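Long-range contacts in putative NADPH:quinone oxidoreductase (Ralstonia eutropha, PDB 3IUP), which binds NADPH and probably uses it to reduce quinones, as in other NADPH:quinone oxidoreductases: residues A[33-38]-A[103-108]; A[343-348]-A[373-378]. All coordinates share one frame; numbering follows the deposited sequence.

Contact 1 (A[33-38]-A[103-108])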
ATOM      1  N   ASP A  33      30.851  26.350  14.138  1.00 24.23           N
ATOM      2  CA  ASP A  33      29.420  26.264  13.948  1.00 23.80           C
ATOM      3  C   ASP A  33      28.761  25.287  14.904  1.00 21.74           C
ATOM      4  O   ASP A  33      27.604  24.960  14.728  1.00 21.67           O
ATOM      5  CB  ASP A  33      29.099  25.876  12.495  1.00 24.81           C
ATOM      6  CG  ASP A  33      29.733  26.828  11.508  1.00 29.49           C
ATOM      7  OD1 ASP A  33      29.645  28.066  11.757  1.00 30.47           O
ATOM      8  OD2 ASP A  33      30.382  26.338  10.547  1.00 32.66           O
ATOM      9  N   GLU A  34      29.485  24.859  15.934  1.00 20.57           N
ATOM     10  CA  GLU A  34      28.960  23.842  16.867  1.00 20.53           C
ATOM     11  C   GLU A  34      28.745  24.373  18.295  1.00 19.34           C
ATOM     12  O   GLU A  34      29.322  25.387  18.714  1.00 18.52           O
ATOM     13  CB  GLU A  34      29.910  22.640  16.952  1.00 21.32           C
ATOM     14  CG  GLU A  34      30.019  21.799  15.682  1.00 22.67           C
ATOM     15  CD  GLU A  34      31.123  20.747  15.765  1.00 28.28           C
ATOM     16  OE1 GLU A  34      32.219  20.999  16.349  1.00 28.68           O
ATOM     17  OE2 GLU A  34      30.864  19.626  15.269  1.00 32.93           O
ATOM     18  N   VAL A  35      27.955  23.618  19.044  1.00 18.41           N
ATOM     19  CA  VAL A  35      27.782  23.867  20.488  1.00 17.92           C
ATOM     20  C   VAL A  35      27.915  22.553  21.233  1.00 18.48           C
ATOM     21  O   VAL A  35      27.691  21.488  20.654  1.00 19.60           O
ATOM     22  CB  VAL A  35      26.434  24.538  20.804  1.00 18.07           C
ATOM     23  CG1 VAL A  35      26.357  25.955  20.099  1.00 16.30           C
ATOM     24  CG2 VAL A  35      25.243  23.640  20.404  1.00 17.10           C
ATOM     25  N   LEU A  36      28.257  22.624  22.513  1.00 18.01           N
ATOM     26  CA  LEU A  36      28.316  21.458  23.350  1.00 16.99           C
ATOM     27  C   LEU A  36      27.156  21.541  24.295  1.00 17.23           C
ATOM     28  O   LEU A  36      27.036  22.524  25.035  1.00 16.81           O
ATOM     29  CB  LEU A  36      29.622  21.416  24.145  1.00 17.13           C
ATOM     30  CG  LEU A  36      29.864  20.107  24.912  1.00 18.43           C
ATOM     31  CD1 LEU A  36      30.112  18.968  23.921  1.00 17.81           C
ATOM     32  CD2 LEU A  36      31.035  20.306  25.895  1.00 20.46           C
ATOM     33  N   ILE A  37      26.305  20.503  24.278  1.00 17.44           N
ATOM     34  CA  ILE A  37      25.124  20.446  25.126  1.00 16.65           C
ATOM     35  C   ILE A  37      25.304  19.439  26.239  1.00 16.43           C
ATOM     36  O   ILE A  37      25.706  18.285  25.993  1.00 17.38           O
ATOM     37  CB  ILE A  37      23.870  20.077  24.344  1.00 17.09           C
ATOM     38  CG1 ILE A  37      23.624  21.060  23.190  1.00 18.13           C
ATOM     39  CG2 ILE A  37      22.675  19.979  25.284  1.00 18.60           C
ATOM     40  CD1 ILE A  37      22.695  20.434  22.152  1.00 17.43           C
ATOM     41  N   ARG A  38      25.019  19.854  27.471  1.00 16.69           N
ATOM     42  CA  ARG A  38      24.920  18.910  28.588  1.00 16.83           C
ATOM     43  C   ARG A  38      23.483  18.376  28.564  1.00 16.93           C
ATOM     44  O   ARG A  38      22.557  19.106  28.886  1.00 15.64           O
ATOM     45  CB  ARG A  38      25.192  19.605  29.936  1.00 16.90           C
ATOM     46  CG  ARG A  38      25.208  18.621  31.134  1.00 17.48           C
ATOM     47  CD  ARG A  38      25.482  19.273  32.466  1.00 21.79           C
ATOM     48  NE  ARG A  38      24.397  20.173  32.789  1.00 24.92           N
ATOM     49  CZ  ARG A  38      24.510  21.492  32.960  1.00 25.92           C
ATOM     50  NH1 ARG A  38      25.698  22.089  32.921  1.00 29.24           N
ATOM     51  NH2 ARG A  38      23.436  22.203  33.238  1.00 27.06           N
ATOM     52  N   VAL A 103      26.645  24.509  27.158  1.00 17.74           N
ATOM     53  CA  VAL A 103      27.721  24.824  28.093  1.00 18.07           C
ATOM     54  C   VAL A 103      29.002  25.271  27.400  1.00 18.86           C
ATOM     55  O   VAL A 103      29.882  25.827  28.058  1.00 19.76           O
ATOM     56  CB  VAL A 103      28.079  23.595  28.989  1.00 17.80           C
ATOM     57  CG1 VAL A 103      26.896  23.226  29.886  1.00 19.50           C
ATOM     58  CG2 VAL A 103      28.520  22.415  28.133  1.00 18.34           C
ATOM     59  N   GLU A 104      29.152  25.004  26.105  1.00 19.03           N
ATOM     60  CA  GLU A 104      30.252  25.586  25.320  1.00 19.91           C
ATOM     61  C   GLU A 104      29.706  25.930  23.946  1.00 19.38           C
ATOM     62  O   GLU A 104      28.862  25.222  23.406  1.00 17.89           O
ATOM     63  CB  GLU A 104      31.416  24.618  25.136  1.00 21.14           C
ATOM     64  CG  GLU A 104      32.206  24.289  26.394  1.00 25.18           C
ATOM     65  CD  GLU A 104      33.394  23.343  26.142  1.00 31.28           C
ATOM     66  OE1 GLU A 104      34.029  23.388  25.062  1.00 34.27           O
ATOM     67  OE2 GLU A 104      33.703  22.565  27.064  1.00 35.02           O
ATOM     68  N   ALA A 105      30.242  26.979  23.354  1.00 19.02           N
ATOM     69  CA  ALA A 105      29.819  27.417  22.026  1.00 18.95           C
ATOM     70  C   ALA A 105      31.042  27.754  21.165  1.00 19.35           C
ATOM     71  O   ALA A 105      32.013  28.364  21.634  1.00 19.44           O
ATOM     72  CB  ALA A 105      28.882  28.620  22.129  1.00 18.57           C
ATOM     73  N   GLY A 106      30.990  27.339  19.902  1.00 20.21           N
ATOM     74  CA  GLY A 106      32.016  27.689  18.947  1.00 20.59           C
ATOM     75  C   GLY A 106      31.938  29.185  18.682  1.00 20.69           C
ATOM     76  O   GLY A 106      31.000  29.869  19.122  1.00 20.09           O
ATOM     77  N   SER A 107      32.908  29.684  17.931  1.00 20.94           N
ATOM     78  CA  SER A 107      33.080  31.128  17.746  1.00 21.19           C
ATOM     79  C   SER A 107      32.038  31.840  16.869  1.00 21.44           C
ATOM     80  O   SER A 107      31.913  33.075  16.941  1.00 21.28           O
ATOM     81  CB  SER A 107      34.458  31.384  17.124  1.00 21.45           C
ATOM     82  OG  SER A 107      34.525  30.739  15.861  1.00 23.16           O
ATOM     83  N   SER A 108      31.325  31.104  16.023  1.00 21.19           N
ATOM     84  CA  SER A 108      30.406  31.751  15.087  1.00 21.91           C
ATOM     85  C   SER A 108      29.284  32.453  15.857  1.00 21.10           C
ATOM     86  O   SER A 108      28.883  32.004  16.932  1.00 19.74           O
ATOM     87  CB  SER A 108      29.825  30.746  14.083  1.00 21.83           C
ATOM     88  OG  SER A 108      28.803  29.975  14.661  1.00 24.72           O
TER
HETATM   89  O   HOH W   1      27.237  28.983  12.174  1.00 28.30           O
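Two backbone N-H groups converge on the carbonyl of Leu36: Val103 N donates to Leu36 O at 2.9 Å, almost straight in line with the C=O bond, while Glu104 N reaches the same Leu36 O at 3.4 Å in a weak bond. One residue facing two is the classic beta bulge. Leu36 N gives its hydrogen to Glu104 O at 2.8 Å, which makes Leu36 and Glu104 an antiparallel hydrogen-bonded pair. The following pair, Val35 with Ala105, is non-hydrogen-bonded; here Val35 CA lies 3.4 Å from Glu104 O as a C-H...O contact, and the backbone of Val35 is hydrogen-bonded to Ile133 of the neighbouring strand 130-134. Strand 34-43 thus runs between strands 98-105 and 130-134 in the beta core of the GroES-like domain. Beyond strand 98-105 the pairing continues one step, Gly106 N donating to Glu34 O at 2.8 Å.

Where the chains part, water takes over, donating to Asp33 OD1 at 2.6 Å and to Ser108 OG. That hydroxyl also bonds Pro32 O and serves as N-cap of helix 109-112 by accepting from Ala111 N. On the face bearing Leu36 and Glu104, the two side chains run alongside each other, Leu36 CD2 packing 3.7 Å from Glu104 OE2, and the other carboxylate oxygen is engaged by His29. Val103 CG1 lies against the guanidinium of Arg38, which pairs with Glu40.

Contact 2 (A[343-348]-A[373-378]); sequences SKEISL and PNKGLA
Ser347 and Lys375 meet through carbon, with Ser347 CB 4.0 Å from Lys375 CB, and no direct hydrogen bond joins 343-348 to 373-378. Apolar and aliphatic packing makes up much of the meeting. The lysine chain leaves with CG anti to the backbone N (chi1 -176°) and stays extended as far as CE, which lays its methylenes back along the strand: Lys375 CD sits 3.9 Å from Ser347 N, and the chain bends at its last torsion to bring NZ near Glu345. Deeper in, Leu348 CD1 packs against Pro373 CB at 4.3 Å, and Pro373 in turn rests on Ile39 of strand 34-43.

Polar matching across the gap is done by water. A single molecule accepts from Leu348 N at 3.0 Å and donates to Pro373 O at 2.7 Å and to Lys375 O at 2.8 Å, so that one backbone N-H and two carbonyls are satisfied together. This bridge stands where strand 344-347, paired in parallel with strand 369-372 in the mixed sheet of the domain, gives way to helix 348-351, whose N-cap is Ser347; on the other side, 373-378 leaves strand 369-372 and folds into a type II turn from Asn374 to Leu377. Leu377 N bonds Asn374 O across that turn, and Gly376 carries the positive phi (79°) of its third position.

Electrostatic terms are looser. Lys375 NZ lies 3.5 Å from Glu345 O, and its charge has a long, weak ion pair with Glu350. The carboxylate of Glu345 is of opposite charge but not in contact, Glu345 OE2 being 5.9 Å from Lys375 NZ. Glu350 does double duty, since its carboxylate also accepts from Ser347 N.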
ATOM      1  N   SER A 343       6.481   8.092  32.991  1.00 22.73           N
ATOM      2  CA  SER A 343       6.208   7.446  34.262  1.00 23.90           C
ATOM      3  C   SER A 343       7.417   7.439  35.182  1.00 23.42           C
ATOM      4  O   SER A 343       7.280   7.259  36.363  1.00 22.35           O
ATOM      5  CB  SER A 343       5.667   6.033  34.045  1.00 25.02           C
ATOM      6  OG  SER A 343       6.639   5.203  33.451  1.00 28.43           O
ATOM      7  N   LYS A 344       8.626   7.626  34.650  1.00 23.43           N
ATOM      8  CA  LYS A 344       9.823   7.597  35.482  1.00 23.49           C
ATOM      9  C   LYS A 344      10.964   8.340  34.768  1.00 22.81           C
ATOM     10  O   LYS A 344      11.029   8.326  33.538  1.00 22.00           O
ATOM     11  CB  LYS A 344      10.235   6.150  35.766  1.00 24.21           C
ATOM     12  CG  LYS A 344      11.227   5.951  36.932  1.00 28.04           C
ATOM     13  CD  LYS A 344      11.380   4.417  37.180  1.00 32.52           C
ATOM     14  CE  LYS A 344      12.145   4.087  38.459  1.00 37.50           C
ATOM     15  NZ  LYS A 344      11.272   4.255  39.689  1.00 41.12           N
ATOM     16  N   GLU A 345      11.803   9.032  35.529  1.00 21.32           N
ATOM     17  CA  GLU A 345      13.055   9.584  35.007  1.00 21.86           C
ATOM     18  C   GLU A 345      14.209   8.774  35.569  1.00 20.64           C
ATOM     19  O   GLU A 345      14.316   8.609  36.801  1.00 19.64           O
ATOM     20  CB  GLU A 345      13.221  11.041  35.390  1.00 22.68           C
ATOM     21  CG  GLU A 345      14.545  11.647  34.916  1.00 26.49           C
ATOM     22  CD  GLU A 345      14.685  13.135  35.197  1.00 32.73           C
ATOM     23  OE1 GLU A 345      13.893  13.926  34.653  1.00 39.00           O
ATOM     24  OE2 GLU A 345      15.611  13.532  35.923  1.00 37.74           O
ATOM     25  N   ILE A 346      15.066   8.254  34.686  1.00 18.34           N
ATOM     26  CA  ILE A 346      16.137   7.364  35.114  1.00 19.08           C
ATOM     27  C   ILE A 346      17.504   7.849  34.671  1.00 18.71           C
ATOM     28  O   ILE A 346      17.620   8.596  33.698  1.00 19.18           O
ATOM     29  CB  ILE A 346      15.911   5.923  34.592  1.00 19.32           C
ATOM     30  CG1 ILE A 346      15.874   5.881  33.059  1.00 18.71           C
ATOM     31  CG2 ILE A 346      14.589   5.338  35.133  1.00 20.28           C
ATOM     32  CD1 ILE A 346      15.777   4.454  32.480  1.00 20.05           C
ATOM     33  N   SER A 347      18.546   7.415  35.373  1.00 17.58           N
ATOM     34  CA  SER A 347      19.916   7.668  34.978  1.00 18.81           C
ATOM     35  C   SER A 347      20.343   6.834  33.783  1.00 18.00           C
ATOM     36  O   SER A 347      19.751   5.804  33.423  1.00 18.46           O
ATOM     37  CB  SER A 347      20.893   7.354  36.127  1.00 18.35           C
ATOM     38  OG  SER A 347      20.881   5.968  36.409  1.00 19.60           O
ATOM     39  N   LEU A 348      21.499   7.187  33.260  1.00 19.12           N
ATOM     40  CA  LEU A 348      22.100   6.392  32.179  1.00 20.30           C
ATOM     41  C   LEU A 348      22.359   4.930  32.565  1.00 20.85           C
ATOM     42  O   LEU A 348      21.977   4.009  31.850  1.00 21.82           O
ATOM     43  CB  LEU A 348      23.387   7.094  31.720  1.00 20.22           C
ATOM     44  CG  LEU A 348      23.755   6.925  30.279  1.00 23.93           C
ATOM     45  CD1 LEU A 348      22.711   7.423  29.319  1.00 21.10           C
ATOM     46  CD2 LEU A 348      25.107   7.658  30.050  1.00 22.32           C
ATOM     47  N   PRO A 373      20.783  11.778  31.275  1.00 18.84           N
ATOM     48  CA  PRO A 373      22.139  11.195  31.213  1.00 19.44           C
ATOM     49  C   PRO A 373      23.057  11.654  32.294  1.00 20.12           C
ATOM     50  O   PRO A 373      24.038  10.963  32.597  1.00 20.52           O
ATOM     51  CB  PRO A 373      22.666  11.693  29.855  1.00 19.64           C
ATOM     52  CG  PRO A 373      21.418  11.778  29.035  1.00 17.82           C
ATOM     53  CD  PRO A 373      20.396  12.347  29.979  1.00 18.84           C
ATOM     54  N   ASN A 374      22.802  12.834  32.825  1.00 19.62           N
ATOM     55  CA  ASN A 374      23.633  13.351  33.868  1.00 21.46           C
ATOM     56  C   ASN A 374      23.132  13.094  35.302  1.00 23.25           C
ATOM     57  O   ASN A 374      23.791  13.503  36.279  1.00 23.72           O
ATOM     58  CB  ASN A 374      23.887  14.834  33.605  1.00 19.93           C
ATOM     59  CG  ASN A 374      24.905  15.040  32.519  1.00 20.84           C
ATOM     60  OD1 ASN A 374      26.098  14.925  32.774  1.00 19.08           O
ATOM     61  ND2 ASN A 374      24.444  15.299  31.266  1.00 14.72           N
ATOM     62  N   LYS A 375      22.012  12.406  35.441  1.00 24.10           N
ATOM     63  CA  LYS A 375      21.476  12.076  36.769  1.00 25.24           C
ATOM     64  C   LYS A 375      22.511  11.286  37.563  1.00 26.45           C
ATOM     65  O   LYS A 375      23.071  10.297  37.083  1.00 25.84           O
ATOM     66  CB  LYS A 375      20.207  11.254  36.622  1.00 25.72           C
ATOM     67  CG  LYS A 375      19.508  10.923  37.911  1.00 26.05           C
ATOM     68  CD  LYS A 375      18.070  10.530  37.673  1.00 28.61           C
ATOM     69  CE  LYS A 375      17.311  10.291  38.972  1.00 33.11           C
ATOM     70  NZ  LYS A 375      16.955   8.834  39.163  1.00 36.26           N
ATOM     71  N   GLY A 376      22.780  11.730  38.784  1.00 28.99           N
ATOM     72  CA  GLY A 376      23.699  10.985  39.664  1.00 30.68           C
ATOM     73  C   GLY A 376      25.176  11.199  39.362  1.00 32.39           C
ATOM     74  O   GLY A 376      26.046  10.677  40.071  1.00 32.92           O
ATOM     75  N   LEU A 377      25.468  11.983  38.321  1.00 33.86           N
ATOM     76  CA  LEU A 377      26.821  12.150  37.822  1.00 34.94           C
ATOM     77  C   LEU A 377      27.312  13.591  38.016  1.00 37.06           C
ATOM     78  O   LEU A 377      26.518  14.526  38.115  1.00 37.38           O
ATOM     79  CB  LEU A 377      26.886  11.749  36.349  1.00 33.80           C
ATOM     80  CG  LEU A 377      26.577  10.283  36.028  1.00 32.74           C
ATOM     81  CD1 LEU A 377      26.765  10.042  34.531  1.00 29.54           C
ATOM     82  CD2 LEU A 377      27.422   9.297  36.851  1.00 30.08           C
ATOM     83  N   ALA A 378      28.633  13.732  38.101  1.00 39.66           N
ATOM     84  CA  ALA A 378      29.304  15.016  38.288  1.00 41.19           C
ATOM     85  C   ALA A 378      29.488  15.738  36.948  1.00 42.09           C
ATOM     86  O   ALA A 378      29.350  16.971  36.882  1.00 44.58           O
ATOM     87  CB  ALA A 378      30.652  14.811  38.970  1.00 41.07           C
TER
HETATM   88  O   HOH W   2      23.363   9.182  34.480  1.00 19.24           O

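Read from the N terminus, the chain first closes a loop at contact 1, where strand 34-43 is rejoined after 64 intervening residues by strand 98-105. It then passes through the six-stranded parallel sheet before returning to open contact 2, which closes a shorter loop of 24 residues near the C terminus. The two loops therefore follow in series, neither enclosing nor crossing the other. Their centres are about 23 Å apart, yet both reach the same mixed sheet: strand 369-372 pairs with strand 34-43 and with strand 344-347. Arg38 CG of contact 1 packs 3.4 Å from Asn374 ND2 of contact 2, a point where the segment after strand 369-372 touches strand 34-43.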